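Local structure of dihydroneopterin aldolase (Burkholderia thailandensis, 3V9O) at residues R48-P58 with A110-P121. The protein belongs to the dihydroneopterin aldolase family, small alpha/beta proteins whose subunits associate into larger assemblies, and is modelled here with bound guanine. Residues are numbered along the deposited sequence; the frame is centred on the assembly and turned at random.
Sequences RVVINVDLFVP and AVRAVRVSTEKP. With EDO (1,2-ethanediol), chain B; EDO (1,2-ethanediol), chain E.
Leu55 pushes its CD1 methyl into the hollow between Val111 and Val114, 3.7 Å from Val111 CG1 and 3.8 Å from Val114 CG2; its side chain crosses that of Val111 at about a right angle. CG swung away from the backbone N (chi1 -157°) brings the branch over to the other strand. Val53 CG1 meets the same Val114 methyl, the two side chains crossing at a slant (4.1 Å between Val53 CG1 and Val114 CG2), and farther along Ile51 CG1 lies beside Thr118 CG2. These residues form the face on which helices 76-87 and 94-106 pack: Leu105 touches Val53 and Leu55, Val82 touches Ile51. Strands 48-58 and 113-120 are the central pair of the four-stranded antiparallel sheet of the T-fold (tunnelling fold), both helices inserted between them in sequence; hydrogen-bonded and non-hydrogen-bonded pairs alternate from Val50-Glu119 to Phe56-Ala113. There a classic beta bulge sets in: Arg112 and Ala113 both face Phe56, whose O takes a 2.8 Å bond from Arg112 N and a weak one from Ala113 N. On the opposite face, the Phe56 ring sets CD1 against the small bump of Ala113 CB (3.9 Å), while Phe135 meets the ring itself. Asp54 and Arg115 run side by side as a salt bridge, carboxylate and guanidinium planes 53° apart; the modelled 2.5 Å between Asp54 OD2 and Arg115 NE is doubtfully short, and Arg115 NH2 adds a weak bond to the same oxygen. Arg24 pairs with Asp54 OD1 and Glu133 with Arg115 NH1, extending the charges across the sheet. Water 1 fills the dip between Asn52 ND2, Ser117 OG and Val50 O, with a weak bond to Glu119 OE1, which Tyr26 of the second subunit also holds; Asn52 OD1 is tied to Asn29 N. At the far end Pro121 CG sits 3.3 Å above one face of the Arg48 guanidinium, offset toward its rim.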
loop_
_atom_site.group_PDB
_atom_site.type_symbol
_atom_site.label_atom_id
_atom_site.label_comp_id
_atom_site.label_asym_id
_atom_site.label_seq_id
_atom_site.Cartn_x
_atom_site.Cartn_y
_atom_site.Cartn_z
ATOM N N ARG A 48 -6.640 4.202 -23.266
ATOM C CA ARG A 48 -7.229 4.027 -21.935
ATOM C C ARG A 48 -6.328 4.655 -20.895
ATOM O O ARG A 48 -5.118 4.420 -20.893
ATOM C CB ARG A 48 -7.386 2.524 -21.632
ATOM C CG ARG A 48 -8.354 2.222 -20.470
ATOM C CD ARG A 48 -8.826 0.750 -20.574
ATOM N NE ARG A 48 -7.760 -0.178 -20.168
ATOM C CZ ARG A 48 -7.544 -0.591 -18.924
ATOM N NH1 ARG A 48 -6.545 -1.437 -18.673
ATOM N NH2 ARG A 48 -8.303 -0.143 -17.932
ATOM N N VAL A 49 -6.911 5.462 -20.013
ATOM C CA VAL A 49 -6.183 6.101 -18.901
ATOM C C VAL A 49 -6.904 5.710 -17.642
ATOM O O VAL A 49 -8.158 5.762 -17.580
ATOM C CB VAL A 49 -6.142 7.642 -19.080
ATOM C CG1 VAL A 49 -5.414 8.307 -17.872
ATOM C CG2 VAL A 49 -5.446 8.021 -20.392
ATOM N N VAL A 50 -6.163 5.293 -16.592
ATOM C CA VAL A 50 -6.789 4.871 -15.316
ATOM C C VAL A 50 -6.395 5.900 -14.250
ATOM O O VAL A 50 -5.182 6.247 -14.094
ATOM C CB VAL A 50 -6.331 3.468 -14.942
ATOM C CG1 VAL A 50 -6.873 3.075 -13.567
ATOM C CG2 VAL A 50 -6.794 2.439 -16.024
ATOM N N ILE A 51 -7.401 6.392 -13.539
ATOM C CA ILE A 51 -7.242 7.544 -12.620
ATOM C C ILE A 51 -7.645 7.120 -11.219
ATOM O O ILE A 51 -8.662 6.446 -11.034
ATOM C CB ILE A 51 -8.113 8.695 -13.108
ATOM C CG1 ILE A 51 -7.594 9.092 -14.487
ATOM C CG2 ILE A 51 -7.987 9.905 -12.121
ATOM C CD1 ILE A 51 -8.470 9.946 -15.275
ATOM N N ASN A 52 -6.858 7.474 -10.213
ATOM C CA ASN A 52 -7.206 7.223 -8.819
ATOM C C ASN A 52 -7.159 8.526 -8.087
ATOM O O ASN A 52 -6.290 9.370 -8.326
ATOM C CB ASN A 52 -6.194 6.230 -8.175
ATOM C CG ASN A 52 -6.457 4.840 -8.633
ATOM O OD1 ASN A 52 -7.254 4.155 -8.023
ATOM N ND2 ASN A 52 -5.864 4.419 -9.764
ATOM N N VAL A 53 -8.128 8.732 -7.175
ATOM C CA VAL A 53 -8.239 10.029 -6.456
ATOM C C VAL A 53 -8.514 9.737 -4.983
ATOM O O VAL A 53 -9.321 8.859 -4.625
ATOM C CB VAL A 53 -9.431 10.850 -6.972
ATOM C CG1 VAL A 53 -9.555 12.221 -6.233
ATOM C CG2 VAL A 53 -9.288 11.093 -8.516
ATOM N N ASP A 54 -7.828 10.507 -4.129
ATOM C CA ASP A 54 -8.078 10.504 -2.665
ATOM C C ASP A 54 -8.351 11.966 -2.309
ATOM O O ASP A 54 -7.592 12.883 -2.634
ATOM C CB ASP A 54 -6.904 10.019 -1.840
ATOM C CG ASP A 54 -6.563 8.584 -2.049
ATOM O OD1 ASP A 54 -7.398 7.705 -1.886
ATOM O OD2 ASP A 54 -5.380 8.321 -2.317
ATOM N N LEU A 55 -9.502 12.231 -1.680
ATOM C CA LEU A 55 -9.835 13.562 -1.228
ATOM C C LEU A 55 -9.861 13.551 0.298
ATOM O O LEU A 55 -10.557 12.705 0.901
ATOM C CB LEU A 55 -11.211 13.893 -1.855
ATOM C CG LEU A 55 -11.651 15.293 -2.056
ATOM C CD1 LEU A 55 -10.637 15.959 -3.014
ATOM C CD2 LEU A 55 -13.025 15.225 -2.737
ATOM N N PHE A 56 -9.141 14.448 0.960
ATOM C CA PHE A 56 -9.111 14.545 2.449
ATOM C C PHE A 56 -9.978 15.691 2.865
ATOM O O PHE A 56 -9.689 16.840 2.469
ATOM C CB PHE A 56 -7.682 14.626 2.978
ATOM C CG PHE A 56 -6.887 13.389 2.569
ATOM C CD1 PHE A 56 -6.238 13.301 1.326
ATOM C CD2 PHE A 56 -6.852 12.332 3.473
ATOM C CE1 PHE A 56 -5.564 12.097 0.958
ATOM C CE2 PHE A 56 -6.161 11.178 3.131
ATOM C CZ PHE A 56 -5.522 11.082 1.903
ATOM N N VAL A 57 -11.043 15.388 3.599
ATOM C CA VAL A 57 -12.007 16.398 4.037
ATOM C C VAL A 57 -12.123 16.365 5.579
ATOM O O VAL A 57 -12.155 15.253 6.165
ATOM C CB VAL A 57 -13.378 16.180 3.313
ATOM C CG1 VAL A 57 -13.177 16.239 1.812
ATOM C CG2 VAL A 57 -13.989 14.818 3.651
ATOM N N PRO A 58 -12.200 17.498 6.257
ATOM C CA PRO A 58 -12.228 17.479 7.721
ATOM C C PRO A 58 -13.444 16.728 8.270
ATOM O O PRO A 58 -14.555 16.905 7.761
ATOM C CB PRO A 58 -12.329 18.976 8.099
ATOM C CG PRO A 58 -11.607 19.642 6.930
ATOM C CD PRO A 58 -12.018 18.868 5.717
ATOM N N ALA A 110 -14.111 22.700 1.628
ATOM C CA ALA A 110 -14.036 21.601 2.592
ATOM C C ALA A 110 -12.983 20.579 2.196
ATOM O O ALA A 110 -12.962 19.506 2.854
ATOM C CB ALA A 110 -15.421 20.962 2.743
ATOM N N VAL A 111 -12.154 20.825 1.156
ATOM C CA VAL A 111 -11.080 19.910 0.799
ATOM C C VAL A 111 -9.774 20.428 1.418
ATOM O O VAL A 111 -9.332 21.573 1.137
ATOM C CB VAL A 111 -10.999 19.774 -0.714
ATOM C CG1 VAL A 111 -9.768 18.965 -1.132
ATOM C CG2 VAL A 111 -12.303 19.073 -1.257
ATOM N N ARG A 112 -9.132 19.606 2.242
ATOM C CA ARG A 112 -7.848 19.887 2.877
ATOM C C ARG A 112 -6.693 19.445 1.996
ATOM O O ARG A 112 -5.639 20.062 1.972
ATOM C CB ARG A 112 -7.795 19.128 4.181
ATOM C CG ARG A 112 -6.442 19.003 4.889
ATOM C CD ARG A 112 -6.119 20.283 5.626
ATOM N NE ARG A 112 -7.202 20.815 6.476
ATOM C CZ ARG A 112 -7.496 20.380 7.711
ATOM N NH1 ARG A 112 -6.790 19.394 8.271
ATOM N NH2 ARG A 112 -8.495 20.954 8.394
ATOM N N ALA A 113 -6.853 18.309 1.279
ATOM C CA ALA A 113 -5.758 17.750 0.478
ATOM C C ALA A 113 -6.300 16.838 -0.596
ATOM O O ALA A 113 -7.448 16.336 -0.433
ATOM C CB ALA A 113 -4.778 16.954 1.339
ATOM N N VAL A 114 -5.509 16.604 -1.624
ATOM C CA VAL A 114 -5.909 15.638 -2.638
ATOM C C VAL A 114 -4.696 14.873 -3.145
ATOM O O VAL A 114 -3.577 15.417 -3.239
ATOM C CB VAL A 114 -6.724 16.342 -3.734
ATOM C CG1 VAL A 114 -5.885 17.360 -4.446
ATOM C CG2 VAL A 114 -7.308 15.294 -4.727
ATOM N N ARG A 115 -4.900 13.585 -3.433
ATOM C CA ARG A 115 -3.886 12.763 -4.094
ATOM C C ARG A 115 -4.553 12.390 -5.432
ATOM O O ARG A 115 -5.705 11.877 -5.412
ATOM C CB ARG A 115 -3.529 11.512 -3.307
ATOM C CG ARG A 115 -2.363 10.709 -4.014
ATOM C CD ARG A 115 -2.037 9.404 -3.277
ATOM N NE ARG A 115 -3.159 8.444 -3.428
ATOM C CZ ARG A 115 -3.381 7.607 -4.476
ATOM N NH1 ARG A 115 -2.587 7.549 -5.555
ATOM N NH2 ARG A 115 -4.454 6.806 -4.444
ATOM N N VAL A 116 -3.884 12.566 -6.558
ATOM C CA VAL A 116 -4.378 12.143 -7.873
ATOM C C VAL A 116 -3.259 11.425 -8.593
ATOM O O VAL A 116 -2.114 11.864 -8.589
ATOM C CB VAL A 116 -4.757 13.315 -8.750
ATOM C CG1 VAL A 116 -5.330 12.795 -10.107
ATOM C CG2 VAL A 116 -5.766 14.212 -8.039
ATOM N N SER A 117 -3.578 10.256 -9.145
ATOM C CA SER A 117 -2.674 9.575 -10.073
ATOM C C SER A 117 -3.409 9.342 -11.385
ATOM O O SER A 117 -4.616 9.031 -11.423
ATOM C CB SER A 117 -2.078 8.262 -9.521
ATOM O OG SER A 117 -3.095 7.287 -9.336
ATOM N N THR A 118 -2.655 9.453 -12.458
ATOM C CA THR A 118 -3.074 8.972 -13.785
ATOM C C THR A 118 -2.082 7.928 -14.240
ATOM O O THR A 118 -0.916 7.964 -13.841
ATOM C CB THR A 118 -3.146 10.125 -14.848
ATOM O OG1 THR A 118 -1.832 10.686 -14.987
ATOM C CG2 THR A 118 -4.101 11.275 -14.351
ATOM N N GLU A 119 -2.546 6.965 -15.054
ATOM C CA GLU A 119 -1.592 5.994 -15.615
ATOM C C GLU A 119 -2.140 5.502 -16.913
ATOM O O GLU A 119 -3.336 5.480 -17.188
ATOM C CB GLU A 119 -1.318 4.871 -14.602
ATOM C CG GLU A 119 -2.540 3.960 -14.379
ATOM C CD GLU A 119 -2.430 3.053 -13.187
ATOM O OE1 GLU A 119 -1.897 3.492 -12.159
ATOM O OE2 GLU A 119 -3.008 1.939 -13.231
ATOM N N LYS A 120 -1.185 5.037 -17.747
ATOM C CA LYS A 120 -1.495 4.420 -19.026
ATOM C C LYS A 120 -1.147 2.958 -18.973
ATOM O O LYS A 120 0.052 2.570 -19.034
ATOM C CB LYS A 120 -0.646 5.067 -20.132
ATOM C CG LYS A 120 -1.139 6.397 -20.530
ATOM C CD LYS A 120 -0.145 6.963 -21.632
ATOM C CE LYS A 120 -0.398 8.320 -21.971
ATOM N NZ LYS A 120 0.454 8.633 -23.238
ATOM N N PRO A 121 -2.158 2.094 -18.886
ATOM C CA PRO A 121 -1.869 0.640 -18.885
ATOM C C PRO A 121 -1.214 0.159 -20.153
ATOM O O PRO A 121 -0.547 -0.901 -20.079
ATOM C CB PRO A 121 -3.237 -0.029 -18.707
ATOM C CG PRO A 121 -4.254 1.097 -19.116
ATOM C CD PRO A 121 -3.600 2.365 -18.691
HETATM C C1 EDO B . -10.914 23.117 5.593
HETATM O O1 EDO B . -10.279 23.042 6.884
HETATM C C2 EDO B . -9.989 22.492 4.557
HETATM O O2 EDO B . -8.602 22.886 4.703
HETATM C C1 EDO E . -6.404 -0.778 -13.717
HETATM O O1 EDO E . -6.117 -1.195 -15.065
HETATM C C2 EDO E . -7.912 -0.861 -13.436
HETATM O O2 EDO E . -8.736 -0.609 -14.594
HETATM O O HOH W 1 -3.956 5.772 -11.554
#